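Local coordinates for diacylglycerol kinase (Bacillus anthracis, PDB 3S40), which probably phosphorylates the lipid diacylglycerol to phosphatidic acid at the expense of ATP, at residues L28-P33 with Q111-A116; A93-G98 with K118-E123; D225-K230 with Q235-Y240. All blocks are in the same frame, centred on the assembly; numbering follows the deposited sequence.

Contact 1: L28-P33 with Q111-A116; sequences LTKIVP and QNIAEA
In the N-terminal alpha/beta domain of this kinase, two helices lie side by side against the parallel sheet, and Lys30 and Ile31 of helix 24-38 meet Ile113 and Ala114 at the start of helix 113-120. The backbones come closest at Lys30 and Ala114, whose CA atoms are 4.7 Å apart, a close approach that the small alanine side chain accommodates: Ala114 CA rests 3.8 Å from Lys30 O, and its CB meets Lys30 CB. Lysine suits this solvent-facing place, because its methylenes offer apolar surface while the ammonium end leads away. Its extended chain crosses the Ile113 side chain at about a right angle, laying CD against both CG1 and CD1 of the isoleucine. On the inner side, the branched methyl Ile31 CG2 does the touching, 3.9 Å from Ile113 CB and close to CG1 and CD1 as well. Ile113 CG1 sits between its own backbone N and carbonyl carbon (chi1 64°), a rotamer less common in helices, and from there CG1 and CD1 reach across to the first helix. Ile31 and Ile113 also both touch Phe70 of strand 66-71, so these branched side chains fill the space between the helix pair and the sheet. Asn112, just before helix 113-120, is its N-cap, a residue whose short amide can turn back on the first turn. Its OD1 accepts from Glu115 N at 2.9 Å, with an N-H...O angle of 161°. The donor is tilted 22° from the plane of the Asn112 side-chain carbonyl.

Contact 2: A93-G98 with K118-E123; sequences AIIPGG and KLITKE
Ile120, near the C-terminal end of helix 113-120, packs its side chain against strand 91-96, an edge strand, within this chain, of the parallel sheet in the alpha/beta catalytic domain. The residue faces the strand from the outset, its CB directed at the sheet. CG1 is the first atom to arrive, 4.0 Å from Ala93 CB; it lies beside the backbone N and anti to the carbonyl carbon (chi1 -66°). The chain then runs on in an extended form, chi2 173°, and carries CD1 into the angle between two strand residues. There CD1 meets Ala93 CB at 3.9 Å and Ile95 CG1 at 3.7 Å, and it also comes within 4.0 Å of Ile95 CD1. Ile95 and Ile120 cross at about a right angle, so that the tip of one lies over the ethyl branch of the other. Ala93 and Ile95 are two apart in the strand and belong to the same side of the sheet. The small alanine leaves room for the helix residue to come close, whereas the longer isoleucine reaches out to it. Around them, Leu35 of helix 24-38 and Ile68 of strand 66-71 also touch Ile120, and Ile31 touches Ile95. Beyond Ile120 the chain bends through a type I turn closed by Glu123 N and Ile120 O, 2.9 Å apart. All three side chains that meet are aliphatic and buried, so the contact probably owes its stability to dispersion and the exclusion of water, with shape rather than directed polar bonds setting how helix and strand fit.

Contact 3: D225-K230 with Q235-Y240; sequences DIFVVK and QAFKDY
Phe227 and Phe237 both carry CG anti to the backbone N (chi1 -172° and 169°), which sends their rings out from strand 224-230 and helix 234-240 to meet between the two, whereas Tyr240, about one helical turn after Phe237, turns its CG beside its own N (chi1 -80°) and brings its ring to Phe227. The strand and the short helix that soon follows it are packed together in the C-terminal beta-sandwich-like domain, their axes 9.1 Å apart. Val229 makes a CH-pi contact with a definite direction. Its CG2 sits over one face of the Phe237 ring, displaced toward the rim and 4.0 Å from the centroid; the other methyl, CG1, lies 3.8 Å from Phe237 CB. A beta-branched valine suits this place, since its two methyls can engage the ring and its stem together. Phe237 in turn sets CD1 at the edge of the Phe227 ring, near its plane, 3.9 Å from CE2. Phe227 reaches past it to the tyrosine, where CZ approaches Tyr240 CD2 at 4.1 Å. Alternate strand residues, Phe227 and Val229, thus present a single apolar surface to the helix. Outside the pair, Phe213 packs edge-to-face with Phe237, and Ile254 of the neighbouring strand touches both phenylalanines. The Tyr240 hydroxyl is bonded to Ser249 N, so a tyrosine can lend its ring carbons to the core while its polar end is satisfied elsewhere. A methyl over one ring face and a carbon at another ring's edge are consistent with an interface made specific by aromatic geometry, without polar bonds between helix and strand.

From the N terminus, the chain first lays down helix 24-38, whose residues 28-33 wait through two more strand-helix units before strand 91-96 is added. Helix 113-120 then returns to both: residues 111-116 close the long loop of contact 1, and residues 118-123 close the shorter loop of contact 2. Because their segments alternate, these contacts cross. They also touch, Ile113 CB meeting Ile95 CG2 at 3.7 Å, and together tie two helices to the parallel sheet of the catalytic domain. Contact 3 follows in series, a short local closure within the beta-sandwich-like domain, its centre about 37 Å from that of contact 1 and 32 Å from that of contact 2.

Contact 1: L28-P33 with Q111-A116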
ATOM      1  N   LEU A  28      23.020  -2.400  -6.460  1.00 23.78           N
ATOM      2  CA  LEU A  28      23.567  -2.740  -5.166  1.00 13.88           C
ATOM      3  C   LEU A  28      24.674  -1.763  -4.750  1.00 19.70           C
ATOM      4  O   LEU A  28      24.900  -1.529  -3.559  1.00 28.81           O
ATOM      5  CB  LEU A  28      24.048  -4.183  -5.189  1.00 23.35           C
ATOM      6  CG  LEU A  28      23.238  -5.218  -4.412  1.00 32.81           C
ATOM      7  CD1 LEU A  28      21.787  -4.832  -4.289  1.00 32.77           C
ATOM      8  CD2 LEU A  28      23.394  -6.617  -5.026  1.00 30.75           C
ATOM      9  N   THR A  29      25.341  -1.168  -5.733  1.00 19.17           N
ATOM     10  CA  THR A  29      26.338  -0.136  -5.454  1.00 22.46           C
ATOM     11  C   THR A  29      25.637   1.091  -4.882  1.00 29.05           C
ATOM     12  O   THR A  29      26.189   1.835  -4.078  1.00 24.91           O
ATOM     13  CB  THR A  29      27.053   0.283  -6.745  1.00 30.55           C
ATOM     14  OG1 THR A  29      27.813  -0.828  -7.234  1.00 32.41           O
ATOM     15  CG2 THR A  29      27.980   1.471  -6.491  1.00 27.18           C
ATOM     16  N   LYS A  30      24.407   1.304  -5.311  1.00 30.35           N
ATOM     17  CA  LYS A  30      23.664   2.461  -4.841  1.00 26.86           C
ATOM     18  C   LYS A  30      23.080   2.253  -3.444  1.00 28.43           C
ATOM     19  O   LYS A  30      23.076   3.168  -2.622  1.00 30.58           O
ATOM     20  CB  LYS A  30      22.582   2.808  -5.843  1.00 29.00           C
ATOM     21  CG  LYS A  30      23.133   3.341  -7.143  1.00 38.46           C
ATOM     22  CD  LYS A  30      22.026   3.529  -8.170  1.00 41.76           C
ATOM     23  CE  LYS A  30      22.580   4.026  -9.497  1.00 39.33           C
ATOM     24  NZ  LYS A  30      21.486   4.297 -10.486  1.00 44.89           N
ATOM     25  N   ILE A  31      22.601   1.053  -3.151  1.00 18.34           N
ATOM     26  CA  ILE A  31      21.849   0.916  -1.903  1.00 21.58           C
ATOM     27  C   ILE A  31      22.588   0.271  -0.748  1.00 27.36           C
ATOM     28  O   ILE A  31      22.342   0.602   0.395  1.00 27.28           O
ATOM     29  CB  ILE A  31      20.495   0.198  -2.111  1.00 25.24           C
ATOM     30  CG1 ILE A  31      20.684  -1.298  -2.288  1.00 26.92           C
ATOM     31  CG2 ILE A  31      19.735   0.817  -3.280  1.00 23.10           C
ATOM     32  CD1 ILE A  31      19.391  -2.030  -2.650  1.00 32.80           C
ATOM     33  N   VAL A  32      23.508  -0.643  -1.028  1.00 29.27           N
ATOM     34  CA  VAL A  32      24.073  -1.419   0.070  1.00 22.01           C
ATOM     35  C   VAL A  32      25.051  -0.657   0.980  1.00 25.61           C
ATOM     36  O   VAL A  32      24.972  -0.763   2.208  1.00 31.96           O
ATOM     37  CB  VAL A  32      24.701  -2.751  -0.418  1.00 34.68           C
ATOM     38  CG1 VAL A  32      25.337  -3.465   0.760  1.00 34.84           C
ATOM     39  CG2 VAL A  32      23.630  -3.638  -1.064  1.00 26.98           C
ATOM     40  N   PRO A  33      25.970   0.113   0.386  1.00 30.63           N
ATOM     41  CA  PRO A  33      26.998   0.791   1.187  1.00 34.70           C
ATOM     42  C   PRO A  33      26.503   1.695   2.324  1.00 31.46           C
ATOM     43  O   PRO A  33      26.994   1.536   3.446  1.00 32.39           O
ATOM     44  CB  PRO A  33      27.794   1.576   0.135  1.00 34.66           C
ATOM     45  CG  PRO A  33      27.698   0.705  -1.078  1.00 37.40           C
ATOM     46  CD  PRO A  33      26.272   0.184  -1.055  1.00 29.46           C
ATOM     47  N   GLN A 111      12.472   8.453  -4.991  1.00 22.91           N
ATOM     48  CA  GLN A 111      12.413   7.400  -6.002  1.00 32.48           C
ATOM     49  C   GLN A 111      13.805   7.071  -6.580  1.00 33.21           C
ATOM     50  O   GLN A 111      13.988   6.066  -7.262  1.00 32.27           O
ATOM     51  CB  GLN A 111      11.394   7.754  -7.099  1.00 46.43           C
ATOM     52  CG  GLN A 111       9.939   7.775  -6.606  1.00 42.42           C
ATOM     53  CD  GLN A 111       9.473   6.412  -6.078  1.00 39.35           C
ATOM     54  OE1 GLN A 111       9.328   5.461  -6.847  1.00 35.76           O
ATOM     55  NE2 GLN A 111       9.243   6.317  -4.756  1.00 31.19           N
ATOM     56  N   ASN A 112      14.779   7.918  -6.285  1.00 23.25           N
ATOM     57  CA  ASN A 112      16.181   7.604  -6.551  1.00 30.95           C
ATOM     58  C   ASN A 112      16.637   6.615  -5.480  1.00 35.68           C
ATOM     59  O   ASN A 112      16.637   6.941  -4.282  1.00 26.59           O
ATOM     60  CB  ASN A 112      17.012   8.897  -6.493  1.00 33.19           C
ATOM     61  CG  ASN A 112      18.512   8.644  -6.532  1.00 45.30           C
ATOM     62  OD1 ASN A 112      19.078   8.019  -5.638  1.00 51.27           O
ATOM     63  ND2 ASN A 112      19.166   9.164  -7.557  1.00 48.45           N
ATOM     64  N   ILE A 113      17.006   5.403  -5.890  1.00 26.53           N
ATOM     65  CA  ILE A 113      17.223   4.346  -4.902  1.00 23.91           C
ATOM     66  C   ILE A 113      18.388   4.645  -3.972  1.00 28.31           C
ATOM     67  O   ILE A 113      18.349   4.265  -2.805  1.00 27.31           O
ATOM     68  CB  ILE A 113      17.359   2.959  -5.531  1.00 30.61           C
ATOM     69  CG1 ILE A 113      18.599   2.883  -6.423  1.00 25.77           C
ATOM     70  CG2 ILE A 113      16.094   2.616  -6.317  1.00 25.03           C
ATOM     71  CD1 ILE A 113      18.791   1.512  -7.040  1.00 27.98           C
ATOM     72  N   ALA A 114      19.404   5.354  -4.464  1.00 25.47           N
ATOM     73  CA  ALA A 114      20.515   5.747  -3.600  1.00 28.26           C
ATOM     74  C   ALA A 114      20.001   6.619  -2.457  1.00 26.95           C
ATOM     75  O   ALA A 114      20.384   6.434  -1.301  1.00 28.37           O
ATOM     76  CB  ALA A 114      21.609   6.492  -4.400  1.00 23.68           C
ATOM     77  N   GLU A 115      19.152   7.590  -2.796  1.00 25.00           N
ATOM     78  CA  GLU A 115      18.550   8.493  -1.802  1.00 36.32           C
ATOM     79  C   GLU A 115      17.610   7.769  -0.837  1.00 31.51           C
ATOM     80  O   GLU A 115      17.568   8.081   0.355  1.00 20.54           O
ATOM     81  CB  GLU A 115      17.798   9.636  -2.492  1.00 42.13           C
ATOM     82  CG  GLU A 115      18.704  10.573  -3.278  1.00 53.75           C
ATOM     83  CD  GLU A 115      19.841  11.113  -2.425  1.00 64.77           C
ATOM     84  OE1 GLU A 115      19.583  11.492  -1.262  1.00 62.32           O
ATOM     85  OE2 GLU A 115      20.994  11.146  -2.911  1.00 71.93           O
ATOM     86  N   ALA A 116      16.851   6.817  -1.371  1.00 19.58           N
ATOM     87  CA  ALA A 116      15.982   5.973  -0.565  1.00 20.99           C
ATOM     88  C   ALA A 116      16.767   5.173   0.488  1.00 29.91           C
ATOM     89  O   ALA A 116      16.296   5.010   1.610  1.00 24.77           O
ATOM     90  CB  ALA A 116      15.181   5.028  -1.471  1.00 20.77           C
TER

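Contact 2: A93-G98 with K118-E123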
ATOM      1  N   ALA A  93      10.850  -1.088   5.800  1.00 15.45           N
ATOM      2  CA  ALA A  93      11.301   0.004   4.939  1.00 17.72           C
ATOM      3  C   ALA A  93      11.289  -0.471   3.496  1.00 20.90           C
ATOM      4  O   ALA A  93      11.409  -1.666   3.231  1.00 20.44           O
ATOM      5  CB  ALA A  93      12.678   0.490   5.341  1.00 19.63           C
ATOM      6  N   ILE A  94      11.116   0.463   2.567  1.00 22.09           N
ATOM      7  CA  ILE A  94      11.006   0.126   1.148  1.00 17.73           C
ATOM      8  C   ILE A  94      12.035   0.904   0.370  1.00 24.02           C
ATOM      9  O   ILE A  94      12.174   2.100   0.558  1.00 25.90           O
ATOM     10  CB  ILE A  94       9.607   0.522   0.583  1.00 27.78           C
ATOM     11  CG1 ILE A  94       8.492  -0.207   1.342  1.00 20.96           C
ATOM     12  CG2 ILE A  94       9.526   0.248  -0.924  1.00 18.34           C
ATOM     13  CD1 ILE A  94       7.105   0.304   0.982  1.00 29.30           C
ATOM     14  N   ILE A  95      12.773   0.220  -0.492  1.00 20.35           N
ATOM     15  CA  ILE A  95      13.541   0.904  -1.505  1.00 18.58           C
ATOM     16  C   ILE A  95      12.841   0.561  -2.784  1.00 22.27           C
ATOM     17  O   ILE A  95      12.721  -0.603  -3.133  1.00 24.51           O
ATOM     18  CB  ILE A  95      14.990   0.451  -1.560  1.00 24.04           C
ATOM     19  CG1 ILE A  95      15.653   0.686  -0.206  1.00 17.89           C
ATOM     20  CG2 ILE A  95      15.727   1.229  -2.659  1.00 19.20           C
ATOM     21  CD1 ILE A  95      17.000  -0.008  -0.067  1.00 19.25           C
ATOM     22  N   PRO A  96      12.347   1.587  -3.482  1.00 24.49           N
ATOM     23  CA  PRO A  96      11.458   1.424  -4.637  1.00 29.49           C
ATOM     24  C   PRO A  96      12.194   0.780  -5.812  1.00 29.73           C
ATOM     25  O   PRO A  96      13.153   1.341  -6.289  1.00 34.41           O
ATOM     26  CB  PRO A  96      11.035   2.862  -4.964  1.00 33.58           C
ATOM     27  CG  PRO A  96      12.152   3.707  -4.444  1.00 32.50           C
ATOM     28  CD  PRO A  96      12.700   2.988  -3.227  1.00 18.84           C
ATOM     29  N   GLY A  97      11.748  -0.388  -6.259  1.00 29.12           N
ATOM     30  CA  GLY A  97      12.433  -1.087  -7.329  1.00 34.97           C
ATOM     31  C   GLY A  97      11.505  -1.495  -8.452  1.00 39.12           C
ATOM     32  O   GLY A  97      11.867  -2.319  -9.292  1.00 39.14           O
ATOM     33  N   GLY A  98      10.308  -0.916  -8.468  1.00 32.64           N
ATOM     34  CA  GLY A  98       9.331  -1.197  -9.506  1.00 27.18           C
ATOM     35  C   GLY A  98       9.091   0.062 -10.313  1.00 36.07           C
ATOM     36  O   GLY A  98       9.918   0.974 -10.299  1.00 33.17           O
ATOM     37  N   LYS A 118      19.727   5.970   1.791  1.00 20.93           N
ATOM     38  CA  LYS A 118      20.217   6.940   2.762  1.00 32.87           C
ATOM     39  C   LYS A 118      19.138   7.408   3.744  1.00 24.89           C
ATOM     40  O   LYS A 118      19.399   7.540   4.938  1.00 23.72           O
ATOM     41  CB  LYS A 118      20.843   8.135   2.040  1.00 33.86           C
ATOM     42  CG  LYS A 118      22.029   7.703   1.185  1.00 55.34           C
ATOM     43  CD  LYS A 118      22.586   8.843   0.365  1.00 70.00           C
ATOM     44  CE  LYS A 118      23.629   8.334  -0.607  1.00 77.11           C
ATOM     45  NZ  LYS A 118      24.135   9.442  -1.462  1.00 84.19           N
ATOM     46  N   LEU A 119      17.935   7.642   3.228  1.00 24.67           N
ATOM     47  CA  LEU A 119      16.760   7.899   4.063  1.00 23.34           C
ATOM     48  C   LEU A 119      16.598   6.853   5.184  1.00 21.95           C
ATOM     49  O   LEU A 119      16.386   7.198   6.344  1.00 21.37           O
ATOM     50  CB  LEU A 119      15.487   7.952   3.204  1.00 24.03           C
ATOM     51  CG  LEU A 119      14.204   8.174   4.032  1.00 25.42           C
ATOM     52  CD1 LEU A 119      14.148   9.589   4.569  1.00 22.52           C
ATOM     53  CD2 LEU A 119      12.975   7.854   3.209  1.00 27.56           C
ATOM     54  N   ILE A 120      16.714   5.575   4.848  1.00 25.27           N
ATOM     55  CA  ILE A 120      16.531   4.527   5.860  1.00 21.13           C
ATOM     56  C   ILE A 120      17.529   4.745   6.983  1.00 24.77           C
ATOM     57  O   ILE A 120      17.253   4.502   8.150  1.00 24.49           O
ATOM     58  CB  ILE A 120      16.746   3.139   5.246  1.00 23.13           C
ATOM     59  CG1 ILE A 120      15.649   2.865   4.221  1.00 20.11           C
ATOM     60  CG2 ILE A 120      16.824   2.075   6.340  1.00 17.50           C
ATOM     61  CD1 ILE A 120      15.837   1.595   3.415  1.00 22.24           C
ATOM     62  N   THR A 121      18.690   5.237   6.588  1.00 22.32           N
ATOM     63  CA  THR A 121      19.806   5.525   7.467  1.00 26.66           C
ATOM     64  C   THR A 121      19.452   6.594   8.508  1.00 27.60           C
ATOM     65  O   THR A 121      20.086   6.693   9.550  1.00 31.16           O
ATOM     66  CB  THR A 121      20.978   6.004   6.575  1.00 29.30           C
ATOM     67  OG1 THR A 121      21.920   4.941   6.408  1.00 40.94           O
ATOM     68  CG2 THR A 121      21.631   7.249   7.091  1.00 25.37           C
ATOM     69  N   LYS A 122      18.435   7.392   8.224  1.00 25.87           N
ATOM     70  CA  LYS A 122      18.046   8.450   9.151  1.00 23.79           C
ATOM     71  C   LYS A 122      17.086   7.915  10.193  1.00 23.23           C
ATOM     72  O   LYS A 122      16.787   8.588  11.189  1.00 28.76           O
ATOM     73  CB  LYS A 122      17.431   9.622   8.403  1.00 22.92           C
ATOM     74  CG  LYS A 122      18.371  10.300   7.412  1.00 30.99           C
ATOM     75  CD  LYS A 122      19.699  10.691   8.064  1.00 36.08           C
ATOM     76  CE  LYS A 122      20.603  11.429   7.076  1.00 51.06           C
ATOM     77  NZ  LYS A 122      22.004  11.513   7.581  1.00 54.21           N
ATOM     78  N   GLU A 123      16.590   6.705   9.957  1.00 19.20           N
ATOM     79  CA  GLU A 123      15.738   6.040  10.944  1.00 21.20           C
ATOM     80  C   GLU A 123      14.482   6.821  11.404  1.00 24.01           C
ATOM     81  O   GLU A 123      14.127   6.783  12.576  1.00 28.05           O
ATOM     82  CB  GLU A 123      16.573   5.683  12.169  1.00 23.86           C
ATOM     83  CG  GLU A 123      17.813   4.862  11.835  1.00 35.83           C
ATOM     84  CD  GLU A 123      18.488   4.249  13.065  1.00 42.52           C
ATOM     85  OE1 GLU A 123      17.989   4.422  14.205  1.00 44.29           O
ATOM     86  OE2 GLU A 123      19.527   3.591  12.880  1.00 39.49           O
TER

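Contact 3: D225-K230 with Q235-Y240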
ATOM      1  N   ASP A 225     -11.137   5.013   3.462  1.00 25.93           N
ATOM      2  CA  ASP A 225     -11.909   5.877   2.574  1.00 32.84           C
ATOM      3  C   ASP A 225     -12.726   5.070   1.575  1.00 42.32           C
ATOM      4  O   ASP A 225     -12.182   4.370   0.713  1.00 38.23           O
ATOM      5  CB  ASP A 225     -10.997   6.856   1.831  1.00 33.07           C
ATOM      6  CG  ASP A 225     -10.521   7.984   2.721  1.00 42.68           C
ATOM      7  OD1 ASP A 225     -10.910   9.153   2.486  1.00 42.36           O
ATOM      8  OD2 ASP A 225      -9.773   7.693   3.677  1.00 45.52           O
ATOM      9  N   ILE A 226     -14.040   5.163   1.711  1.00 36.74           N
ATOM     10  CA  ILE A 226     -14.947   4.572   0.747  1.00 38.17           C
ATOM     11  C   ILE A 226     -15.140   5.569  -0.379  1.00 34.41           C
ATOM     12  O   ILE A 226     -15.394   6.749  -0.142  1.00 36.08           O
ATOM     13  CB  ILE A 226     -16.319   4.288   1.369  1.00 36.06           C
ATOM     14  CG1 ILE A 226     -16.180   3.357   2.576  1.00 33.67           C
ATOM     15  CG2 ILE A 226     -17.266   3.724   0.321  1.00 35.33           C
ATOM     16  CD1 ILE A 226     -17.493   3.077   3.287  1.00 51.93           C
ATOM     17  N   PHE A 227     -15.027   5.089  -1.606  1.00 29.77           N
ATOM     18  CA  PHE A 227     -15.152   5.955  -2.764  1.00 25.12           C
ATOM     19  C   PHE A 227     -15.961   5.217  -3.826  1.00 28.00           C
ATOM     20  O   PHE A 227     -15.568   4.140  -4.307  1.00 25.64           O
ATOM     21  CB  PHE A 227     -13.759   6.326  -3.290  1.00 37.86           C
ATOM     22  CG  PHE A 227     -13.766   7.371  -4.380  1.00 31.13           C
ATOM     23  CD1 PHE A 227     -13.795   8.715  -4.066  1.00 35.55           C
ATOM     24  CD2 PHE A 227     -13.749   6.998  -5.715  1.00 31.46           C
ATOM     25  CE1 PHE A 227     -13.795   9.680  -5.064  1.00 36.47           C
ATOM     26  CE2 PHE A 227     -13.747   7.956  -6.721  1.00 39.50           C
ATOM     27  CZ  PHE A 227     -13.768   9.295  -6.395  1.00 35.97           C
ATOM     28  N   VAL A 228     -17.101   5.792  -4.178  1.00 33.65           N
ATOM     29  CA  VAL A 228     -17.991   5.178  -5.149  1.00 37.01           C
ATOM     30  C   VAL A 228     -18.210   6.088  -6.347  1.00 34.69           C
ATOM     31  O   VAL A 228     -18.574   7.250  -6.192  1.00 34.28           O
ATOM     32  CB  VAL A 228     -19.351   4.883  -4.523  1.00 44.09           C
ATOM     33  CG1 VAL A 228     -20.279   4.267  -5.561  1.00 44.22           C
ATOM     34  CG2 VAL A 228     -19.188   3.965  -3.320  1.00 32.02           C
ATOM     35  N   VAL A 229     -17.982   5.584  -7.550  1.00 37.57           N
ATOM     36  CA  VAL A 229     -18.359   6.381  -8.705  1.00 44.03           C
ATOM     37  C   VAL A 229     -19.682   5.868  -9.250  1.00 53.00           C
ATOM     38  O   VAL A 229     -19.791   4.713  -9.652  1.00 54.54           O
ATOM     39  CB  VAL A 229     -17.308   6.382  -9.795  1.00 40.27           C
ATOM     40  CG1 VAL A 229     -17.731   7.343 -10.913  1.00 38.71           C
ATOM     41  CG2 VAL A 229     -15.959   6.787  -9.217  1.00 40.71           C
ATOM     42  N   LYS A 230     -20.689   6.733  -9.237  1.00 61.90           N
ATOM     43  CA  LYS A 230     -22.028   6.343  -9.652  1.00 72.20           C
ATOM     44  C   LYS A 230     -22.090   6.193 -11.164  1.00 74.11           C
ATOM     45  O   LYS A 230     -21.215   6.679 -11.881  1.00 70.41           O
ATOM     46  CB  LYS A 230     -23.050   7.369  -9.164  1.00 74.39           C
ATOM     47  CG  LYS A 230     -22.902   7.699  -7.687  1.00 79.31           C
ATOM     48  CD  LYS A 230     -23.912   8.735  -7.220  1.00 87.49           C
ATOM     49  CE  LYS A 230     -23.640   9.141  -5.772  1.00 93.98           C
ATOM     50  NZ  LYS A 230     -24.612  10.146  -5.250  1.00 96.99           N
ATOM     51  N   GLN A 235     -17.771  11.095 -15.998  1.00 73.67           N
ATOM     52  CA  GLN A 235     -17.125  12.329 -16.431  1.00 83.68           C
ATOM     53  C   GLN A 235     -16.369  13.001 -15.285  1.00 75.29           C
ATOM     54  O   GLN A 235     -15.166  13.256 -15.383  1.00 67.92           O
ATOM     55  CB  GLN A 235     -18.167  13.289 -17.007  1.00 92.85           C
ATOM     56  CG  GLN A 235     -17.723  14.739 -17.048  1.00102.28           C
ATOM     57  CD  GLN A 235     -18.842  15.694 -16.674  1.00109.09           C
ATOM     58  OE1 GLN A 235     -20.024  15.387 -16.845  1.00110.00           O
ATOM     59  NE2 GLN A 235     -18.474  16.857 -16.148  1.00110.95           N
ATOM     60  N   ALA A 236     -17.087  13.280 -14.200  1.00 68.52           N
ATOM     61  CA  ALA A 236     -16.511  13.930 -13.031  1.00 66.03           C
ATOM     62  C   ALA A 236     -15.304  13.152 -12.523  1.00 61.85           C
ATOM     63  O   ALA A 236     -14.281  13.726 -12.150  1.00 63.19           O
ATOM     64  CB  ALA A 236     -17.555  14.053 -11.933  1.00 66.22           C
ATOM     65  N   PHE A 237     -15.437  11.835 -12.506  1.00 56.06           N
ATOM     66  CA  PHE A 237     -14.375  10.982 -12.010  1.00 57.37           C
ATOM     67  C   PHE A 237     -13.127  11.074 -12.880  1.00 63.93           C
ATOM     68  O   PHE A 237     -12.001  11.018 -12.377  1.00 59.11           O
ATOM     69  CB  PHE A 237     -14.855   9.541 -11.943  1.00 56.30           C
ATOM     70  CG  PHE A 237     -13.763   8.560 -11.687  1.00 48.95           C
ATOM     71  CD1 PHE A 237     -13.025   8.619 -10.522  1.00 44.29           C
ATOM     72  CD2 PHE A 237     -13.473   7.577 -12.610  1.00 47.04           C
ATOM     73  CE1 PHE A 237     -12.017   7.710 -10.285  1.00 42.94           C
ATOM     74  CE2 PHE A 237     -12.473   6.670 -12.376  1.00 55.58           C
ATOM     75  CZ  PHE A 237     -11.742   6.736 -11.210  1.00 52.58           C
ATOM     76  N   LYS A 238     -13.333  11.212 -14.186  1.00 67.65           N
ATOM     77  CA  LYS A 238     -12.219  11.380 -15.106  1.00 77.06           C
ATOM     78  C   LYS A 238     -11.416  12.615 -14.710  1.00 76.75           C
ATOM     79  O   LYS A 238     -10.187  12.639 -14.837  1.00 77.09           O
ATOM     80  CB  LYS A 238     -12.721  11.483 -16.548  1.00 83.87           C
ATOM     81  CG  LYS A 238     -13.111  10.138 -17.154  1.00 88.72           C
ATOM     82  CD  LYS A 238     -14.335  10.246 -18.055  1.00 92.59           C
ATOM     83  CE  LYS A 238     -14.055  11.052 -19.312  1.00 94.52           C
ATOM     84  NZ  LYS A 238     -15.283  11.205 -20.148  1.00 93.51           N
ATOM     85  N   ASP A 239     -12.118  13.625 -14.204  1.00 71.29           N
ATOM     86  CA  ASP A 239     -11.483  14.868 -13.782  1.00 76.47           C
ATOM     87  C   ASP A 239     -10.609  14.722 -12.534  1.00 68.00           C
ATOM     88  O   ASP A 239      -9.537  15.321 -12.453  1.00 66.57           O
ATOM     89  CB  ASP A 239     -12.530  15.964 -13.580  1.00 90.13           C
ATOM     90  CG  ASP A 239     -12.962  16.599 -14.888  1.00103.27           C
ATOM     91  OD1 ASP A 239     -12.120  16.673 -15.812  1.00102.38           O
ATOM     92  OD2 ASP A 239     -14.135  17.020 -14.992  1.00110.36           O
ATOM     93  N   TYR A 240     -11.072  13.932 -11.569  1.00 57.81           N
ATOM     94  CA  TYR A 240     -10.299  13.658 -10.353  1.00 53.93           C
ATOM     95  C   TYR A 240      -8.917  13.049 -10.632  1.00 54.80           C
ATOM     96  O   TYR A 240      -7.971  13.287  -9.876  1.00 49.64           O
ATOM     97  CB  TYR A 240     -11.063  12.702  -9.442  1.00 50.11           C
ATOM     98  CG  TYR A 240     -12.146  13.324  -8.601  1.00 56.39           C
ATOM     99  CD1 TYR A 240     -13.051  14.227  -9.145  1.00 70.52           C
ATOM    100  CD2 TYR A 240     -12.279  12.984  -7.260  1.00 55.05           C
ATOM    101  CE1 TYR A 240     -14.052  14.789  -8.364  1.00 75.67           C
ATOM    102  CE2 TYR A 240     -13.270  13.534  -6.477  1.00 59.85           C
ATOM    103  CZ  TYR A 240     -14.154  14.435  -7.029  1.00 73.18           C
ATOM    104  OH  TYR A 240     -15.140  14.979  -6.239  1.00 74.92           O
TER